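Local coordinates for protein putative glycosyltransferase (GalT1) (PDB 4PHR) that probably transfers a sugar from a nucleotide donor, its N-terminal GT-D-fold domain binding UDP in the presence of manganese, at residues Q62-K67 and N107-P112. Sequence-based numbering, arbitrary orientation.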
loop_
_atom_site.group_PDB
_atom_site.type_symbol
_atom_site.label_atom_id
_atom_site.label_comp_id
_atom_site.label_asym_id
_atom_site.label_seq_id
_atom_site.Cartn_x
_atom_site.Cartn_y
_atom_site.Cartn_z
ATOM N N GLN A 62 -3.948 -8.783 -14.498
ATOM C CA GLN A 62 -5.017 -9.712 -14.152
ATOM C C GLN A 62 -5.735 -9.290 -12.872
ATOM O O GLN A 62 -6.960 -9.315 -12.786
ATOM C CB GLN A 62 -4.451 -11.122 -13.983
ATOM C CG GLN A 62 -3.934 -11.738 -15.263
ATOM C CD GLN A 62 -3.220 -13.040 -15.020
ATOM O OE1 GLN A 62 -2.680 -13.284 -13.934
ATOM N NE2 GLN A 62 -3.215 -13.898 -16.028
ATOM N N ILE A 63 -4.963 -8.897 -11.867
ATOM C CA ILE A 63 -5.542 -8.520 -10.587
ATOM C C ILE A 63 -6.425 -7.277 -10.731
ATOM O O ILE A 63 -7.512 -7.205 -10.154
ATOM C CB ILE A 63 -4.445 -8.322 -9.515
ATOM C CG1 ILE A 63 -3.715 -9.652 -9.271
ATOM C CG2 ILE A 63 -5.047 -7.784 -8.225
ATOM C CD1 ILE A 63 -2.338 -9.492 -8.675
ATOM N N LEU A 64 -5.990 -6.332 -11.556
ATOM C CA LEU A 64 -6.751 -5.103 -11.756
ATOM C C LEU A 64 -8.133 -5.381 -12.359
ATOM O O LEU A 64 -9.066 -4.600 -12.174
ATOM C CB LEU A 64 -5.967 -4.135 -12.643
ATOM C CG LEU A 64 -6.620 -2.784 -12.922
ATOM C CD1 LEU A 64 -6.858 -2.035 -11.614
ATOM C CD2 LEU A 64 -5.755 -1.975 -13.866
ATOM N N GLN A 65 -8.263 -6.500 -13.073
ATOM C CA GLN A 65 -9.533 -6.874 -13.697
ATOM C C GLN A 65 -10.515 -7.511 -12.714
ATOM O O GLN A 65 -11.695 -7.682 -13.030
ATOM C CB GLN A 65 -9.297 -7.818 -14.883
ATOM C CG GLN A 65 -8.374 -7.249 -15.942
ATOM C CD GLN A 65 -8.956 -6.037 -16.639
ATOM O OE1 GLN A 65 -10.156 -5.980 -16.912
ATOM N NE2 GLN A 65 -8.107 -5.056 -16.931
ATOM N N THR A 66 -10.026 -7.865 -11.529
ATOM C CA THR A 66 -10.852 -8.500 -10.502
ATOM C C THR A 66 -11.873 -7.525 -9.953
ATOM O O THR A 66 -11.523 -6.407 -9.585
ATOM C CB THR A 66 -10.007 -8.969 -9.302
ATOM O OG1 THR A 66 -8.809 -9.597 -9.764
ATOM C CG2 THR A 66 -10.798 -9.948 -8.438
ATOM N N LYS A 67 -13.128 -7.954 -9.877
ATOM C CA LYS A 67 -14.165 -7.117 -9.303
ATOM C C LYS A 67 -13.964 -6.994 -7.794
ATOM O O LYS A 67 -13.559 -7.948 -7.132
ATOM C CB LYS A 67 -15.543 -7.716 -9.601
ATOM C CG LYS A 67 -16.659 -6.693 -9.701
ATOM C CD LYS A 67 -16.547 -5.877 -10.979
ATOM C CE LYS A 67 -17.820 -5.984 -11.803
ATOM N NZ LYS A 67 -17.775 -5.137 -13.030
ATOM N N ASN A 107 -9.860 2.684 -20.179
ATOM C CA ASN A 107 -10.216 1.404 -20.778
ATOM C C ASN A 107 -10.149 0.203 -19.838
ATOM O O ASN A 107 -10.935 -0.736 -19.968
ATOM C CB ASN A 107 -9.367 1.151 -22.028
ATOM C CG ASN A 107 -9.688 2.119 -23.153
ATOM O OD1 ASN A 107 -10.857 2.357 -23.469
ATOM N ND2 ASN A 107 -8.652 2.692 -23.760
ATOM N N CYS A 108 -9.219 0.230 -18.891
ATOM C CA CYS A 108 -9.009 -0.918 -18.016
ATOM C C CYS A 108 -9.704 -0.785 -16.660
ATOM O O CYS A 108 -9.842 -1.767 -15.932
ATOM C CB CYS A 108 -7.509 -1.175 -17.824
ATOM S SG CYS A 108 -6.605 -1.516 -19.361
ATOM N N CYS A 109 -10.145 0.426 -16.326
ATOM C CA CYS A 109 -10.729 0.687 -15.012
ATOM C C CYS A 109 -12.224 1.004 -15.068
ATOM O O CYS A 109 -12.645 2.122 -14.767
ATOM C CB CYS A 109 -9.973 1.824 -14.327
ATOM S SG CYS A 109 -8.217 1.456 -14.071
ATOM N N ASP A 110 -13.029 0.010 -15.431
ATOM C CA ASP A 110 -14.457 0.235 -15.653
ATOM C C ASP A 110 -15.375 -0.338 -14.568
ATOM O O ASP A 110 -16.592 -0.406 -14.753
ATOM C CB ASP A 110 -14.870 -0.299 -17.027
ATOM C CG ASP A 110 -14.483 -1.749 -17.229
ATOM O OD1 ASP A 110 -14.275 -2.457 -16.220
ATOM O OD2 ASP A 110 -14.394 -2.184 -18.398
ATOM N N ALA A 111 -14.800 -0.746 -13.442
ATOM C CA ALA A 111 -15.596 -1.278 -12.338
ATOM C C ALA A 111 -16.534 -0.205 -11.784
ATOM O O ALA A 111 -16.268 0.988 -11.929
ATOM C CB ALA A 111 -14.689 -1.819 -11.238
ATOM N N PRO A 112 -17.638 -0.624 -11.146
ATOM C CA PRO A 112 -18.589 0.332 -10.566
ATOM C C PRO A 112 -17.969 1.226 -9.489
ATOM O O PRO A 112 -18.374 2.375 -9.341
ATOM C CB PRO A 112 -19.686 -0.566 -9.972
ATOM C CG PRO A 112 -19.078 -1.935 -9.889
ATOM C CD PRO A 112 -18.105 -2.016 -11.021
#
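Leu64, near the C-terminal end of helix 54-64, meets the two cysteines where helix 102-108 runs out. Its CD2 methyl lies 4.2 Å from SG of buried Cys109 and 4.4 Å from CB of Cys108. CB already points across, and with CG anti to the backbone N (chi1 -179°) CD2 is brought to the two cysteines. Leu76 of strand 72-76 touches both Leu64 and Cys109, and Phe34 also packs on Leu64. Next along, Gln65 folds at chi2 (-65°), bringing NE2 beside Cys108, 3.9 Å from its backbone O, too long for a hydrogen bond. The two helices come together at their C-terminal ends beside the three-stranded parallel sheet of the GT-D fold, each leading on to a strand of it; the UDP is about 13 Å from the Leu64 side chain. Thr66 turns back on its own chain: OG1 and N both hydrogen-bond to Ile63 O from one face of its plane, OG1 at 2.7 Å. Lys67, exposed and bent at chi2 and chi3, reaches across to the second segment, its CD 4.5 Å from Ala111 CB. Its chain crosses the Pro112 ring at about a right angle, with NZ 3.7 Å from the ring CD.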